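Local coordinates for uncharacterized protein (Nostoc punctiforme, PDB 2QDR) that is of unknown function but, as a double-stranded beta-helix protein of the cupin clan, has been proposed to be a dioxygenase, at residues A[183-195]-A[203-215]. Sequence-based numbering, arbitrary orientation.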
ATOM      1  N   PHE A 183      -3.952 -25.065  23.025  1.00 58.08           N
ATOM      2  CA  PHE A 183      -4.850 -26.096  22.471  1.00 57.07           C
ATOM      3  C   PHE A 183      -5.599 -25.683  21.191  1.00 58.14           C
ATOM      4  O   PHE A 183      -6.406 -24.757  21.199  1.00 57.96           O
ATOM      5  CB  PHE A 183      -5.822 -26.571  23.579  1.00 56.18           C
ATOM      6  CG  PHE A 183      -6.798 -27.659  23.153  1.00 53.51           C
ATOM      7  CD1 PHE A 183      -6.350 -28.830  22.556  1.00 56.06           C
ATOM      8  CD2 PHE A 183      -8.143 -27.568  23.482  1.00 52.34           C
ATOM      9  CE1 PHE A 183      -7.243 -29.850  22.199  1.00 57.37           C
ATOM     10  CE2 PHE A 183      -9.044 -28.591  23.145  1.00 56.30           C
ATOM     11  CZ  PHE A 183      -8.592 -29.731  22.504  1.00 57.27           C
ATOM     12  N   ILE A 184      -5.284 -26.377  20.097  1.00 59.64           N
ATOM     13  CA  ILE A 184      -5.888 -26.180  18.786  1.00 59.45           C
ATOM     14  C   ILE A 184      -6.682 -27.467  18.603  1.00 60.08           C
ATOM     15  O   ILE A 184      -6.127 -28.453  18.129  1.00 60.60           O
ATOM     16  CB  ILE A 184      -4.833 -25.955  17.678  1.00 60.27           C
ATOM     17  CG1 ILE A 184      -3.957 -24.738  18.019  1.00 59.57           C
ATOM     18  CG2 ILE A 184      -5.512 -25.785  16.280  1.00 56.68           C
ATOM     19  CD1 ILE A 184      -2.818 -24.475  17.053  1.00 59.65           C
ATOM     20  N   PRO A 185      -7.965 -27.491  19.035  1.00 60.95           N
ATOM     21  CA  PRO A 185      -8.754 -28.740  18.913  1.00 61.44           C
ATOM     22  C   PRO A 185      -8.941 -29.287  17.496  1.00 61.02           C
ATOM     23  O   PRO A 185      -8.816 -30.494  17.306  1.00 61.36           O
ATOM     24  CB  PRO A 185     -10.127 -28.363  19.515  1.00 62.35           C
ATOM     25  CG  PRO A 185     -10.156 -26.893  19.574  1.00 62.06           C
ATOM     26  CD  PRO A 185      -8.745 -26.423  19.692  1.00 60.54           C
ATOM     27  N   ALA A 186      -9.223 -28.419  16.529  1.00 59.91           N
ATOM     28  CA  ALA A 186      -9.433 -28.859  15.154  1.00 59.72           C
ATOM     29  C   ALA A 186      -9.314 -27.698  14.188  1.00 59.78           C
ATOM     30  O   ALA A 186     -10.064 -26.737  14.306  1.00 59.16           O
ATOM     31  CB  ALA A 186     -10.805 -29.515  15.012  1.00 59.47           C
ATOM     32  N   LEU A 187      -8.382 -27.804  13.241  1.00 59.62           N
ATOM     33  CA  LEU A 187      -8.137 -26.774  12.242  1.00 60.17           C
ATOM     34  C   LEU A 187      -8.155 -27.420  10.858  1.00 59.78           C
ATOM     35  O   LEU A 187      -7.240 -28.151  10.508  1.00 59.31           O
ATOM     36  CB  LEU A 187      -6.808 -26.082  12.546  1.00 59.66           C
ATOM     37  CG  LEU A 187      -6.379 -24.808  11.816  1.00 60.11           C
ATOM     38  CD1 LEU A 187      -5.091 -24.271  12.445  1.00 59.96           C
ATOM     39  CD2 LEU A 187      -6.180 -24.999  10.321  1.00 62.73           C
ATOM     40  N   ASP A 188      -9.218 -27.161  10.099  1.00 59.76           N
ATOM     41  CA  ASP A 188      -9.386 -27.677   8.750  1.00 60.43           C
ATOM     42  C   ASP A 188      -8.604 -26.723   7.819  1.00 61.22           C
ATOM     43  O   ASP A 188      -9.127 -25.686   7.375  1.00 62.13           O
ATOM     44  CB  ASP A 188     -10.881 -27.771   8.404  1.00 60.81           C
ATOM     45  CG  ASP A 188     -11.160 -28.393   7.027  1.00 63.76           C
ATOM     46  OD1 ASP A 188     -10.226 -28.636   6.238  1.00 65.18           O
ATOM     47  OD2 ASP A 188     -12.351 -28.638   6.734  1.00 63.92           O
ATOM     48  N   SER A 189      -7.366 -27.105   7.501  1.00 60.03           N
ATOM     49  CA  SER A 189      -6.480 -26.300   6.660  1.00 59.93           C
ATOM     50  C   SER A 189      -7.076 -25.983   5.298  1.00 60.04           C
ATOM     51  O   SER A 189      -6.748 -24.938   4.734  1.00 58.79           O
ATOM     52  CB  SER A 189      -5.108 -26.971   6.485  1.00 59.38           C
ATOM     53  OG  SER A 189      -5.191 -28.171   5.751  1.00 58.21           O
ATOM     54  N   LYS A 190      -7.957 -26.856   4.800  1.00 60.18           N
ATOM     55  CA  LYS A 190      -8.615 -26.650   3.502  1.00 59.40           C
ATOM     56  C   LYS A 190      -9.450 -25.351   3.492  1.00 59.48           C
ATOM     57  O   LYS A 190      -9.479 -24.650   2.492  1.00 58.22           O
ATOM     58  CB  LYS A 190      -9.482 -27.865   3.104  1.00 58.39           C
ATOM     59  CG  LYS A 190      -8.725 -29.208   3.050  1.00 57.21           C
ATOM     60  CD  LYS A 190      -9.533 -30.387   2.503  1.00 57.55           C
ATOM     61  CE  LYS A 190     -10.815 -30.654   3.279  1.00 58.58           C
ATOM     62  NZ  LYS A 190     -10.608 -30.822   4.747  1.00 58.37           N
ATOM     63  N   LEU A 191     -10.095 -25.040   4.622  1.00 61.36           N
ATOM     64  CA  LEU A 191     -10.924 -23.830   4.769  1.00 61.74           C
ATOM     65  C   LEU A 191     -10.118 -22.546   5.008  1.00 61.87           C
ATOM     66  O   LEU A 191     -10.628 -21.444   4.843  1.00 62.04           O
ATOM     67  CB  LEU A 191     -11.897 -23.990   5.935  1.00 60.50           C
ATOM     68  CG  LEU A 191     -12.829 -25.196   5.907  1.00 61.72           C
ATOM     69  CD1 LEU A 191     -13.763 -25.192   7.135  1.00 63.89           C
ATOM     70  CD2 LEU A 191     -13.630 -25.233   4.629  1.00 57.71           C
ATOM     71  N   LEU A 192      -8.860 -22.704   5.389  1.00 62.64           N
ATOM     72  CA  LEU A 192      -7.976 -21.606   5.681  1.00 62.98           C
ATOM     73  C   LEU A 192      -7.533 -21.036   4.332  1.00 62.11           C
ATOM     74  O   LEU A 192      -7.495 -21.783   3.363  1.00 63.29           O
ATOM     75  CB  LEU A 192      -6.823 -22.174   6.510  1.00 63.33           C
ATOM     76  CG  LEU A 192      -5.897 -21.342   7.376  1.00 66.18           C
ATOM     77  CD1 LEU A 192      -6.668 -20.648   8.504  1.00 62.22           C
ATOM     78  CD2 LEU A 192      -4.786 -22.244   7.940  1.00 64.52           C
ATOM     79  N   PRO A 193      -7.291 -19.709   4.222  1.00 61.16           N
ATOM     80  CA  PRO A 193      -6.848 -19.132   2.933  1.00 60.10           C
ATOM     81  C   PRO A 193      -5.329 -19.050   2.794  1.00 59.53           C
ATOM     82  O   PRO A 193      -4.633 -19.000   3.802  1.00 60.34           O
ATOM     83  CB  PRO A 193      -7.412 -17.717   2.996  1.00 59.35           C
ATOM     84  CG  PRO A 193      -7.323 -17.371   4.450  1.00 60.16           C
ATOM     85  CD  PRO A 193      -7.451 -18.653   5.241  1.00 60.04           C
ATOM     86  N   TRP A 194      -4.820 -19.042   1.561  1.00 59.52           N
ATOM     87  CA  TRP A 194      -3.376 -18.922   1.323  1.00 58.58           C
ATOM     88  C   TRP A 194      -2.906 -17.497   1.553  1.00 58.51           C
ATOM     89  O   TRP A 194      -3.594 -16.545   1.190  1.00 56.68           O
ATOM     90  CB  TRP A 194      -2.962 -19.342  -0.090  1.00 57.58           C
ATOM     91  CG  TRP A 194      -3.068 -20.798  -0.338  1.00 55.96           C
ATOM     92  CD1 TRP A 194      -4.004 -21.431  -1.079  1.00 51.77           C
ATOM     93  CD2 TRP A 194      -2.204 -21.816   0.185  1.00 57.71           C
ATOM     94  NE1 TRP A 194      -3.768 -22.777  -1.076  1.00 54.84           N
ATOM     95  CE2 TRP A 194      -2.673 -23.047  -0.304  1.00 54.73           C
ATOM     96  CE3 TRP A 194      -1.078 -21.804   1.019  1.00 56.24           C
ATOM     97  CZ2 TRP A 194      -2.073 -24.265   0.028  1.00 54.49           C
ATOM     98  CZ3 TRP A 194      -0.484 -23.018   1.364  1.00 55.41           C
ATOM     99  CH2 TRP A 194      -0.976 -24.226   0.864  1.00 54.96           C
ATOM    100  N   GLY A 195      -1.722 -17.374   2.146  1.00 59.89           N
ATOM    101  CA  GLY A 195      -1.104 -16.085   2.438  1.00 61.70           C
ATOM    102  C   GLY A 195       0.326 -16.068   1.941  1.00 63.92           C
ATOM    103  O   GLY A 195       0.843 -17.092   1.461  1.00 63.83           O
ATOM    104  N   VAL A 203       9.498 -16.784  -2.472  1.00 67.90           N
ATOM    105  CA  VAL A 203       8.552 -15.698  -2.825  1.00 68.35           C
ATOM    106  C   VAL A 203       7.422 -16.219  -3.749  1.00 68.04           C
ATOM    107  O   VAL A 203       6.268 -15.812  -3.598  1.00 68.18           O
ATOM    108  CB  VAL A 203       9.292 -14.429  -3.459  1.00 69.08           C
ATOM    109  CG1 VAL A 203       8.343 -13.468  -4.222  1.00 70.70           C
ATOM    110  CG2 VAL A 203      10.067 -13.669  -2.399  1.00 69.19           C
ATOM    111  N   GLN A 204       7.761 -17.127  -4.676  1.00 67.47           N
ATOM    112  CA  GLN A 204       6.809 -17.736  -5.620  1.00 66.09           C
ATOM    113  C   GLN A 204       6.237 -19.006  -5.011  1.00 64.96           C
ATOM    114  O   GLN A 204       6.392 -20.119  -5.531  1.00 64.91           O
ATOM    115  CB  GLN A 204       7.483 -18.028  -6.968  1.00 66.65           C
ATOM    116  CG  GLN A 204       8.066 -16.829  -7.737  1.00 67.29           C
ATOM    117  CD  GLN A 204       7.033 -15.771  -8.150  1.00 69.33           C
ATOM    118  OE1 GLN A 204       6.824 -15.544  -9.342  1.00 70.88           O
ATOM    119  NE2 GLN A 204       6.372 -15.145  -7.175  1.00 65.68           N
ATOM    120  N   ALA A 205       5.552 -18.808  -3.896  1.00 63.15           N
ATOM    121  CA  ALA A 205       4.935 -19.865  -3.140  1.00 61.73           C
ATOM    122  C   ALA A 205       4.042 -19.186  -2.141  1.00 61.14           C
ATOM    123  O   ALA A 205       4.126 -17.974  -1.956  1.00 60.34           O
ATOM    124  CB  ALA A 205       5.968 -20.699  -2.439  1.00 60.94           C
ATOM    125  N   ASN A 206       3.164 -19.967  -1.535  1.00 61.11           N
ATOM    126  CA  ASN A 206       2.247 -19.481  -0.529  1.00 61.57           C
ATOM    127  C   ASN A 206       2.333 -20.376   0.681  1.00 62.12           C
ATOM    128  O   ASN A 206       2.732 -21.538   0.577  1.00 62.36           O
ATOM    129  CB  ASN A 206       0.833 -19.406  -1.089  1.00 61.55           C
ATOM    130  CG  ASN A 206       0.648 -18.248  -2.052  1.00 64.06           C
ATOM    131  OD1 ASN A 206       0.134 -18.423  -3.147  1.00 72.88           O
ATOM    132  ND2 ASN A 206       1.096 -17.062  -1.658  1.00 63.85           N
ATOM    133  N   LYS A 207       1.890 -19.835   1.812  1.00 62.56           N
ATOM    134  CA  LYS A 207       1.977 -20.499   3.090  1.00 63.10           C
ATOM    135  C   LYS A 207       0.652 -20.482   3.859  1.00 62.10           C
ATOM    136  O   LYS A 207      -0.150 -19.561   3.703  1.00 61.07           O
ATOM    137  CB  LYS A 207       3.048 -19.709   3.848  1.00 63.84           C
ATOM    138  CG  LYS A 207       3.808 -20.346   4.987  1.00 66.16           C
ATOM    139  CD  LYS A 207       4.720 -19.248   5.587  1.00 67.17           C
ATOM    140  CE  LYS A 207       5.744 -19.728   6.620  1.00 68.97           C
ATOM    141  NZ  LYS A 207       6.936 -20.375   6.014  1.00 65.22           N
ATOM    142  N   LYS A 208       0.407 -21.531   4.644  1.00 62.33           N
ATOM    143  CA  LYS A 208      -0.771 -21.637   5.516  1.00 61.97           C
ATOM    144  C   LYS A 208      -0.307 -21.993   6.906  1.00 62.67           C
ATOM    145  O   LYS A 208      -0.027 -23.163   7.176  1.00 64.32           O
ATOM    146  CB  LYS A 208      -1.787 -22.690   5.089  1.00 61.20           C
ATOM    147  CG  LYS A 208      -2.779 -22.274   4.062  1.00 61.82           C
ATOM    148  CD  LYS A 208      -3.720 -23.434   3.773  1.00 60.09           C
ATOM    149  CE  LYS A 208      -4.706 -23.059   2.712  1.00 59.38           C
ATOM    150  NZ  LYS A 208      -5.725 -24.103   2.452  1.00 59.66           N
ATOM    151  N   TRP A 209      -0.226 -21.001   7.788  1.00 61.66           N
ATOM    152  CA  TRP A 209       0.178 -21.269   9.166  1.00 61.31           C
ATOM    153  C   TRP A 209      -0.858 -22.061   9.941  1.00 60.77           C
ATOM    154  O   TRP A 209      -2.023 -21.695   9.962  1.00 61.06           O
ATOM    155  CB  TRP A 209       0.437 -19.975   9.934  1.00 61.35           C
ATOM    156  CG  TRP A 209       1.707 -19.351   9.597  1.00 60.58           C
ATOM    157  CD1 TRP A 209       1.963 -18.484   8.584  1.00 60.27           C
ATOM    158  CD2 TRP A 209       2.930 -19.543  10.290  1.00 63.78           C
ATOM    159  NE1 TRP A 209       3.281 -18.119   8.601  1.00 62.55           N
ATOM    160  CE2 TRP A 209       3.900 -18.753   9.649  1.00 64.20           C
ATOM    161  CE3 TRP A 209       3.302 -20.307  11.399  1.00 61.92           C
ATOM    162  CZ2 TRP A 209       5.225 -18.714  10.072  1.00 59.43           C
ATOM    163  CZ3 TRP A 209       4.603 -20.255  11.826  1.00 62.21           C
ATOM    164  CH2 TRP A 209       5.554 -19.463  11.164  1.00 62.41           C
ATOM    165  N   LEU A 210      -0.418 -23.153  10.556  1.00 60.91           N
ATOM    166  CA  LEU A 210      -1.271 -23.994  11.385  1.00 59.70           C
ATOM    167  C   LEU A 210      -1.006 -23.738  12.876  1.00 59.92           C
ATOM    168  O   LEU A 210      -1.931 -23.834  13.699  1.00 60.41           O
ATOM    169  CB  LEU A 210      -1.039 -25.453  11.054  1.00 59.34           C
ATOM    170  CG  LEU A 210      -1.241 -25.883   9.601  1.00 59.05           C
ATOM    171  CD1 LEU A 210      -0.918 -27.381   9.470  1.00 61.82           C
ATOM    172  CD2 LEU A 210      -2.644 -25.567   9.089  1.00 60.22           C
ATOM    173  N   ARG A 211       0.247 -23.439  13.231  1.00 59.70           N
ATOM    174  CA  ARG A 211       0.618 -23.155  14.619  1.00 59.97           C
ATOM    175  C   ARG A 211       1.955 -22.414  14.663  1.00 60.31           C
ATOM    176  O   ARG A 211       2.846 -22.710  13.878  1.00 60.25           O
ATOM    177  CB  ARG A 211       0.704 -24.442  15.438  1.00 58.04           C
ATOM    178  CG  ARG A 211       1.004 -24.234  16.949  1.00 60.33           C
ATOM    179  CD  ARG A 211       1.091 -25.570  17.684  1.00 60.99           C
ATOM    180  NE  ARG A 211       2.222 -26.344  17.169  1.00 58.78           N
ATOM    181  CZ  ARG A 211       3.464 -26.325  17.641  1.00 61.16           C
ATOM    182  NH1 ARG A 211       3.816 -25.598  18.702  1.00 66.11           N
ATOM    183  NH2 ARG A 211       4.382 -27.074  17.045  1.00 63.13           N
ATOM    184  N   LYS A 212       2.091 -21.491  15.615  1.00 62.11           N
ATOM    185  CA  LYS A 212       3.302 -20.693  15.789  1.00 63.97           C
ATOM    186  C   LYS A 212       3.773 -20.742  17.255  1.00 63.44           C
ATOM    187  O   LYS A 212       2.979 -20.501  18.154  1.00 64.20           O
ATOM    188  CB  LYS A 212       3.017 -19.259  15.314  1.00 63.86           C
ATOM    189  CG  LYS A 212       4.246 -18.354  15.175  1.00 65.83           C
ATOM    190  CD  LYS A 212       3.934 -16.956  14.585  1.00 65.50           C
ATOM    191  CE  LYS A 212       3.426 -16.983  13.127  1.00 70.57           C
ATOM    192  NZ  LYS A 212       3.139 -15.616  12.581  1.00 68.44           N
ATOM    193  N   ASP A 213       5.050 -21.080  17.486  1.00 64.37           N
ATOM    194  CA  ASP A 213       5.657 -21.153  18.837  1.00 64.92           C
ATOM    195  C   ASP A 213       5.742 -19.799  19.461  1.00 64.35           C
ATOM    196  O   ASP A 213       5.578 -18.784  18.782  1.00 64.52           O
ATOM    197  CB  ASP A 213       7.128 -21.612  18.806  1.00 65.01           C
ATOM    198  CG  ASP A 213       7.321 -23.022  18.338  1.00 72.36           C
ATOM    199  OD1 ASP A 213       6.456 -23.881  18.597  1.00 78.80           O
ATOM    200  OD2 ASP A 213       8.402 -23.286  17.768  1.00 82.29           O
ATOM    201  N   ILE A 214       6.048 -19.780  20.753  1.00 64.58           N
ATOM    202  CA  ILE A 214       6.266 -18.532  21.461  1.00 65.09           C
ATOM    203  C   ILE A 214       7.620 -17.948  20.934  1.00 65.53           C
ATOM    204  O   ILE A 214       7.827 -16.730  20.970  1.00 66.02           O
ATOM    205  CB  ILE A 214       6.215 -18.720  22.998  1.00 64.69           C
ATOM    206  CG1 ILE A 214       5.971 -17.367  23.704  1.00 66.55           C
ATOM    207  CG2 ILE A 214       7.479 -19.466  23.501  1.00 64.58           C
ATOM    208  CD1 ILE A 214       5.513 -17.480  25.172  1.00 65.80           C
ATOM    209  N   ASN A 215       8.515 -18.827  20.450  1.00 65.73           N
ATOM    210  CA  ASN A 215       9.803 -18.464  19.835  1.00 65.91           C
ATOM    211  C   ASN A 215       9.742 -18.144  18.326  1.00 65.92           C
ATOM    212  O   ASN A 215      10.777 -17.820  17.730  1.00 66.54           O
ATOM    213  CB  ASN A 215      10.821 -19.601  20.025  1.00 66.36           C
ATOM    214  CG  ASN A 215      11.198 -19.837  21.482  1.00 70.90           C
ATOM    215  OD1 ASN A 215      11.109 -18.938  22.327  1.00 75.25           O
ATOM    216  ND2 ASN A 215      11.685 -21.047  21.767  1.00 78.82           N
TER
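Ser189 O takes two donors from opposite faces of its carbonyl plane: Lys208 NZ at 2.6 Å and, from its own turn, Leu192 N. Lys208 NZ also bonds to ND1 of His227 of a neighbouring subunit and, weakly, to Leu192 O. With CG anti to the carbonyl carbon (chi1 -84°) and the chain extended beyond it, Lys208 crosses the Trp194 indole at about a right angle and brings NZ to the turn. Its CE lies 3.8 Å from the centroid of the five-membered ring, a CH-pi contact, and NZ follows over the same face in a cation-pi contact. Trp194 NE1 bonds to Pro226 O of that neighbouring subunit. Were Trp194 an alanine, the Lys208 chain would probably lose its aromatic support, and that carbonyl its indole donor. Ahead of the turn, Leu210 CD2 meets Leu187 CD2 at 3.8 Å and Ser189 CB, while Ile184 CD1 rests on Arg211 CG. After it, Gly195 joins the sheet edge as an antiparallel hydrogen-bonded pair with Lys207, its O taking Lys207 N and, from the opposite face, Asn206 ND2. Strand 184-188 belongs to another sheet, consistent with two double-stranded beta-helix barrels packed side by side, as in bicupins.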